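Local coordinates for protein MATE family efflux transporter (Vibrio cholerae, PDB 6IDP) that probably exports drugs and other toxic compounds from the cell as a proton-dependent multidrug transporter of the MATE family, at residues A425-A428 / Y429-A432; L363-C366 / M367-S371; G295-G299 / A300-T304. All blocks are in the same frame, centred on the assembly; numbering follows the deposited sequence.

Interaction 1: residues A425-A428 / Y429-A432. With OLC ((2R)-2,3-dihydroxypropyl (9Z)-octadec-9-enoate), chain G.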
# COMPACT_ATOMS: atom_id res chain seq x y z
N ALA A 425 -4.40 -17.68 -6.45
CA ALA A 425 -4.61 -17.08 -5.13
C ALA A 425 -5.90 -17.59 -4.50
O ALA A 425 -5.94 -17.91 -3.31
CB ALA A 425 -4.63 -15.56 -5.24
N TRP A 426 -6.95 -17.66 -5.31
CA TRP A 426 -8.24 -18.16 -4.86
C TRP A 426 -8.15 -19.63 -4.44
O TRP A 426 -8.79 -20.04 -3.48
CB TRP A 426 -9.29 -17.98 -5.96
CG TRP A 426 -10.56 -18.71 -5.68
CD1 TRP A 426 -10.98 -19.88 -6.24
CD2 TRP A 426 -11.58 -18.33 -4.75
NE1 TRP A 426 -12.20 -20.25 -5.72
CE2 TRP A 426 -12.59 -19.31 -4.80
CE3 TRP A 426 -11.74 -17.25 -3.87
CZ2 TRP A 426 -13.74 -19.25 -4.02
CZ3 TRP A 426 -12.88 -17.19 -3.09
CH2 TRP A 426 -13.86 -18.18 -3.17
N LEU A 427 -7.35 -20.41 -5.17
CA LEU A 427 -7.16 -21.82 -4.85
C LEU A 427 -6.38 -22.00 -3.55
O LEU A 427 -6.68 -22.89 -2.75
CB LEU A 427 -6.42 -22.53 -5.99
CG LEU A 427 -7.21 -22.70 -7.29
CD1 LEU A 427 -6.33 -23.32 -8.37
CD2 LEU A 427 -8.45 -23.53 -7.05
N ALA A 428 -5.37 -21.15 -3.35
CA ALA A 428 -4.55 -21.18 -2.15
C ALA A 428 -5.37 -20.80 -0.91
O ALA A 428 -5.20 -21.38 0.16
CB ALA A 428 -3.36 -20.26 -2.29
N TYR A 429 -6.25 -19.82 -1.08
CA TYR A 429 -7.18 -19.42 -0.03
C TYR A 429 -8.11 -20.56 0.35
O TYR A 429 -8.39 -20.78 1.53
CB TYR A 429 -7.99 -18.20 -0.49
CG TYR A 429 -9.24 -17.93 0.33
CD1 TYR A 429 -9.17 -17.68 1.69
CD2 TYR A 429 -10.49 -17.91 -0.27
CE1 TYR A 429 -10.31 -17.43 2.44
CE2 TYR A 429 -11.64 -17.66 0.46
CZ TYR A 429 -11.54 -17.41 1.82
OH TYR A 429 -12.67 -17.16 2.56
N GLN A 430 -8.60 -21.28 -0.66
CA GLN A 430 -9.51 -22.39 -0.42
C GLN A 430 -8.79 -23.55 0.26
O GLN A 430 -9.36 -24.22 1.12
CB GLN A 430 -10.16 -22.86 -1.72
CG GLN A 430 -11.17 -21.88 -2.27
CD GLN A 430 -12.24 -22.55 -3.10
OE1 GLN A 430 -13.43 -22.41 -2.82
NE2 GLN A 430 -11.83 -23.28 -4.13
N LYS A 431 -7.54 -23.78 -0.12
CA LYS A 431 -6.74 -24.83 0.50
C LYS A 431 -6.41 -24.46 1.95
O LYS A 431 -6.36 -25.33 2.82
CB LYS A 431 -5.45 -25.07 -0.29
CG LYS A 431 -4.67 -26.28 0.19
CD LYS A 431 -3.30 -26.34 -0.44
CE LYS A 431 -2.55 -27.59 -0.00
NZ LYS A 431 -1.13 -27.58 -0.45
N ALA A 432 -6.20 -23.18 2.19
CA ALA A 432 -5.91 -22.68 3.53
C ALA A 432 -7.08 -22.91 4.48
O ALA A 432 -6.87 -23.25 5.65
CB ALA A 432 -5.55 -21.20 3.48
C18 OLC G . -10.30 -14.53 -11.86
C10 OLC G . -16.32 -15.91 -5.45
C9 OLC G . -17.65 -16.11 -5.40
C17 OLC G . -9.71 -15.62 -10.99
C11 OLC G . -15.50 -16.61 -6.52
C16 OLC G . -10.21 -15.47 -9.57
C12 OLC G . -14.13 -15.98 -6.63
C15 OLC G . -11.55 -16.17 -9.40
C13 OLC G . -13.38 -16.61 -7.79
C14 OLC G . -12.07 -15.90 -8.01
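Tyr429 N donates to Ala425 O at 3.0 Å, and the same four-residue step recurs from Gln430 to Trp426, Lys431 to Leu427 and Ala432 to Ala428. The last of these, Ala432 N to Ala428 O, measures 2.9 Å. Residues 425-428 and 429-432 are thus successive turns of one unbroken alpha-helix.

On this backbone the indole of Trp426 is packed on both faces. Gln430 has CG beside its own backbone N (chi1 -71°), which sends its chain back over the preceding turn. Its CG then makes a CH-pi contact, 4.1 Å from the centroid of the five-membered ring of Trp426 and 22° off the ring normal. The extended chain carries the amide across the same face, where OE1 of Gln430 comes within 3.4 Å of CZ2 of Trp426. NE2 of Gln430 is equally near NE1 of Trp426, but both are donors, so the approach is van der Waals contact and not a hydrogen bond. Over the opposite face runs the acyl tail of a bound monoolein of chain G, whose C12 is 3.9 Å from CE3 of Trp426. CZ3 of Trp426 meets the edge of the Tyr429 ring, 3.8 Å from CD2 of Tyr429. The ring planes make 54°, an oblique pair that is neither stacked nor T-shaped.

The lipid-side position of Trp426 contrasts with the other flank of the helix, where Ala425 and Tyr429 pack on Cys366, Met369 and Val372 of helix 360-375. Ala425 and Ala428 also touch Ile385, so the early part of the 379-435 range folds back beside this turn.

Interaction 2: residues L363-C366 / M367-S371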
# COMPACT_ATOMS: atom_id res chain seq x y z
N LEU A 363 -6.13 -9.73 -10.79
CA LEU A 363 -5.05 -9.20 -9.96
C LEU A 363 -5.61 -8.69 -8.64
O LEU A 363 -5.01 -8.89 -7.58
CB LEU A 363 -4.29 -8.09 -10.69
CG LEU A 363 -3.12 -7.44 -9.95
CD1 LEU A 363 -2.10 -8.49 -9.50
CD2 LEU A 363 -2.44 -6.39 -10.82
N GLY A 364 -6.76 -8.03 -8.72
CA GLY A 364 -7.46 -7.56 -7.54
C GLY A 364 -7.81 -8.70 -6.59
O GLY A 364 -7.74 -8.54 -5.37
N ILE A 365 -8.18 -9.85 -7.15
CA ILE A 365 -8.47 -11.04 -6.35
C ILE A 365 -7.22 -11.48 -5.59
O ILE A 365 -7.27 -11.81 -4.40
CB ILE A 365 -8.98 -12.21 -7.21
CG1 ILE A 365 -10.37 -11.90 -7.78
CG2 ILE A 365 -9.01 -13.50 -6.40
CD1 ILE A 365 -11.44 -11.70 -6.71
N CYS A 366 -6.09 -11.46 -6.29
CA CYS A 366 -4.80 -11.83 -5.71
C CYS A 366 -4.45 -10.89 -4.55
O CYS A 366 -3.99 -11.34 -3.50
CB CYS A 366 -3.71 -11.79 -6.78
SG CYS A 366 -2.12 -12.44 -6.22
N MET A 367 -4.66 -9.60 -4.76
CA MET A 367 -4.45 -8.60 -3.71
C MET A 367 -5.37 -8.87 -2.53
O MET A 367 -4.96 -8.76 -1.37
CB MET A 367 -4.70 -7.19 -4.25
CG MET A 367 -3.73 -6.75 -5.33
SD MET A 367 -4.29 -5.27 -6.20
CE MET A 367 -4.39 -4.10 -4.85
N LEU A 368 -6.61 -9.23 -2.83
CA LEU A 368 -7.62 -9.48 -1.81
C LEU A 368 -7.27 -10.70 -0.97
O LEU A 368 -7.36 -10.67 0.25
CB LEU A 368 -8.99 -9.67 -2.47
CG LEU A 368 -10.20 -8.97 -1.86
CD1 LEU A 368 -10.00 -7.46 -1.85
CD2 LEU A 368 -11.46 -9.33 -2.63
N MET A 369 -6.85 -11.76 -1.65
CA MET A 369 -6.52 -13.01 -0.97
C MET A 369 -5.31 -12.86 -0.05
O MET A 369 -5.26 -13.49 1.01
CB MET A 369 -6.28 -14.12 -2.00
CG MET A 369 -7.51 -14.50 -2.80
SD MET A 369 -8.87 -15.12 -1.78
CE MET A 369 -9.95 -13.69 -1.69
N VAL A 370 -4.35 -12.03 -0.44
CA VAL A 370 -3.19 -11.75 0.41
C VAL A 370 -3.63 -11.10 1.72
O VAL A 370 -3.24 -11.55 2.80
CB VAL A 370 -2.16 -10.83 -0.29
CG1 VAL A 370 -1.15 -10.28 0.72
CG2 VAL A 370 -1.45 -11.57 -1.40
N SER A 371 -4.45 -10.06 1.62
CA SER A 371 -4.92 -9.34 2.79
C SER A 371 -5.82 -10.21 3.67
O SER A 371 -5.82 -10.08 4.89
CB SER A 371 -5.66 -8.07 2.38
OG SER A 371 -6.88 -8.38 1.72
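Met367 lies back along the turn that precedes it and meets Leu363 and Gly364 in two ways. Its backbone N bonds to Leu363 O at 2.9 Å with an N-H...O angle of 162°, while its CG rests 3.4 Å from the same Leu363 O. With CG beside the backbone N, the side chain runs extended to the sulfur, and SD comes 4.1 Å from CA of Gly364. Gly364 O in turn accepts Leu368 N, the next bond of the same series. A bend at chi3 (59°) then turns the terminal methyl of Met367. Beyond the helix, Met367 packs on Leu280 and Val283.

Cys366 contributes mainly through its carbonyl oxygen, which takes Val370 N at 3.2 Å and is also approached by CG2 of Val370 at 3.3 Å. Its thiol side of the helix faces Ile385. This regular helical backbone belongs to helix 360-375, within the second MatE family region, in keeping with the all-helical, two-lobed MATE fold. Within 367-371 the OG of Ser371 donates to Leu368 O at 2.8 Å.

Ile365 is paired with Met369 one turn on. Met369 N bonds to Ile365 O at 2.8 Å, and CG of Met369, beside its own backbone N, also lies against that oxygen. The two side chains lie side by side and point the same way, CG2 of Ile365 being 4.0 Å from CG of Met369. Both touch Cys314 of helix 303-330, Ile365 reaching Leu318 as well, and a bound monoolein also contacts Ile365.

Interaction 3: residues G295-G299 / A300-T304. With OLC ((2R)-2,3-dihydroxypropyl (9Z)-octadec-9-enoate), chain H.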
# COMPACT_ATOMS: atom_id res chain seq x y z
N GLY A 295 -10.68 -10.27 10.73
CA GLY A 295 -9.99 -10.57 11.98
C GLY A 295 -10.92 -10.63 13.17
O GLY A 295 -10.83 -11.54 13.99
N ARG A 296 -11.82 -9.65 13.27
CA ARG A 296 -12.78 -9.62 14.36
C ARG A 296 -13.73 -10.81 14.28
O ARG A 296 -14.05 -11.42 15.30
CB ARG A 296 -13.58 -8.31 14.34
CG ARG A 296 -14.38 -8.06 15.62
CD ARG A 296 -15.53 -7.09 15.40
NE ARG A 296 -16.44 -7.56 14.36
CZ ARG A 296 -17.37 -8.49 14.55
NH1 ARG A 296 -17.52 -9.07 15.73
NH2 ARG A 296 -18.16 -8.85 13.54
N MET A 297 -14.17 -11.14 13.07
CA MET A 297 -15.09 -12.25 12.87
C MET A 297 -14.44 -13.59 13.23
O MET A 297 -15.09 -14.47 13.80
CB MET A 297 -15.61 -12.28 11.43
CG MET A 297 -16.69 -11.24 11.14
SD MET A 297 -17.29 -11.25 9.43
CE MET A 297 -15.75 -11.35 8.54
N LEU A 298 -13.15 -13.73 12.91
CA LEU A 298 -12.41 -14.93 13.27
C LEU A 298 -12.35 -15.11 14.79
O LEU A 298 -12.50 -16.21 15.31
CB LEU A 298 -10.99 -14.90 12.69
CG LEU A 298 -10.10 -16.09 13.05
CD1 LEU A 298 -10.77 -17.40 12.68
CD2 LEU A 298 -8.73 -15.99 12.38
N GLY A 299 -12.13 -14.01 15.50
CA GLY A 299 -12.06 -14.04 16.95
C GLY A 299 -13.38 -14.43 17.58
O GLY A 299 -13.42 -15.13 18.60
N ALA A 300 -14.47 -13.99 16.97
CA ALA A 300 -15.81 -14.23 17.48
C ALA A 300 -16.42 -15.51 16.91
O ALA A 300 -17.58 -15.81 17.16
CB ALA A 300 -16.72 -13.05 17.18
N LYS A 301 -15.61 -16.25 16.15
CA LYS A 301 -16.04 -17.50 15.53
C LYS A 301 -17.21 -17.34 14.56
O LYS A 301 -17.98 -18.28 14.35
CB LYS A 301 -16.40 -18.54 16.60
CG LYS A 301 -15.20 -19.04 17.38
CD LYS A 301 -14.17 -19.60 16.42
CE LYS A 301 -12.89 -19.96 17.13
NZ LYS A 301 -11.87 -20.36 16.13
N GLU A 302 -17.33 -16.16 13.95
CA GLU A 302 -18.32 -15.94 12.90
C GLU A 302 -17.78 -16.44 11.56
O GLU A 302 -17.55 -15.65 10.64
CB GLU A 302 -18.69 -14.46 12.81
CG GLU A 302 -19.26 -13.88 14.10
CD GLU A 302 -19.59 -12.40 13.99
OE1 GLU A 302 -19.64 -11.88 12.85
OE2 GLU A 302 -19.79 -11.76 15.04
N ILE A 303 -17.58 -17.75 11.45
CA ILE A 303 -16.91 -18.34 10.30
C ILE A 303 -17.76 -18.31 9.03
O ILE A 303 -17.23 -18.11 7.93
CB ILE A 303 -16.46 -19.79 10.60
CG1 ILE A 303 -15.67 -19.84 11.91
CG2 ILE A 303 -15.63 -20.35 9.45
CD1 ILE A 303 -14.50 -18.86 11.96
N THR A 304 -19.07 -18.51 9.17
CA THR A 304 -19.97 -18.41 8.03
C THR A 304 -19.89 -17.03 7.39
O THR A 304 -19.79 -16.89 6.17
CB THR A 304 -21.44 -18.68 8.42
OG1 THR A 304 -21.56 -20.00 8.95
CG2 THR A 304 -22.35 -18.54 7.21
C18 OLC H . -13.44 -25.53 -0.09
C10 OLC H . -17.32 -23.13 7.22
C9 OLC H . -18.45 -22.39 7.18
C17 OLC H . -12.83 -24.52 0.88
C11 OLC H . -17.04 -24.19 6.18
C8 OLC H . -19.48 -22.59 6.09
C16 OLC H . -13.73 -24.32 2.08
C12 OLC H . -15.56 -24.49 6.12
C7 OLC H . -20.04 -21.24 5.66
C15 OLC H . -13.46 -25.39 3.12
C13 OLC H . -15.07 -24.33 4.69
C6 OLC H . -20.54 -21.32 4.24
C14 OLC H . -13.66 -24.84 4.53
C5 OLC H . -20.52 -19.94 3.61
C4 OLC H . -20.51 -20.06 2.10
O HOH W 1 -10.39 -17.85 16.38
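Met297 and Leu298 supply the carbonyls that close the end of helix 281-299 in a Schellman motif. Glu302 N reaches back to Met297 O at 2.8 Å, and Lys301 N makes a weak bond to Leu298 O at 3.2 Å. Lys301 leaves helical geometry with a positive phi (61°), as the Schellman motif requires. The last regular helical step is Ala300 N to Arg296 O, 3.1 Å.

Charged contacts follow the turn. Arg296, its chain bent at chi3 (57°), forms a weak salt bridge from NH2 to OE1 of Glu302 at 3.4 Å. The carboxylate oxygens meet the edge of the guanidinium, yet the two planes are 62° apart, which excludes a flat bidentate pair. OE1 of Glu302, at the N-cap position of the next helix, also has a weak bond to His305. A water donates to Leu298 O and accepts from Lys301 NZ, 2.9 Å to each; NZ also bonds to the carbonyl of Leu438, in a C-terminal ENLYFQ remnant that is probably left from a purification tag.

Apolar contact bridges the turn where CD1 of Leu298 meets CD1 of Ile303 at 4.1 Å. On its lipid side, CG2 of Ile303 is 3.9 Å from C10 of the monoolein of chain H.

The turn joins helix 281-299 to helix 303-330, and across it Met297 packs on His305, Ile306 and Leu309, and Leu298 on Ile306.

Overall arrangement
Interaction 2 is the most buried of the three, its centre about 12 Å from that of the chain, against about 22 Å and 25 Å for interactions 1 and 3. Interactions 1 and 2 pack directly together: SD of Met369 lies 3.5 Å from CB of Tyr429, joining helix 360-375 to helix 379-435. Interaction 3 touches neither, although helix 303-330, which begins there, later flanks interaction 2. Chemistry follows position. Aliphatic and sulfur-containing side chains line the more central helix, an indole sandwiched by glutamine and lipid marks the membrane-facing one, and the helix-helix turn adds capping, charge and water.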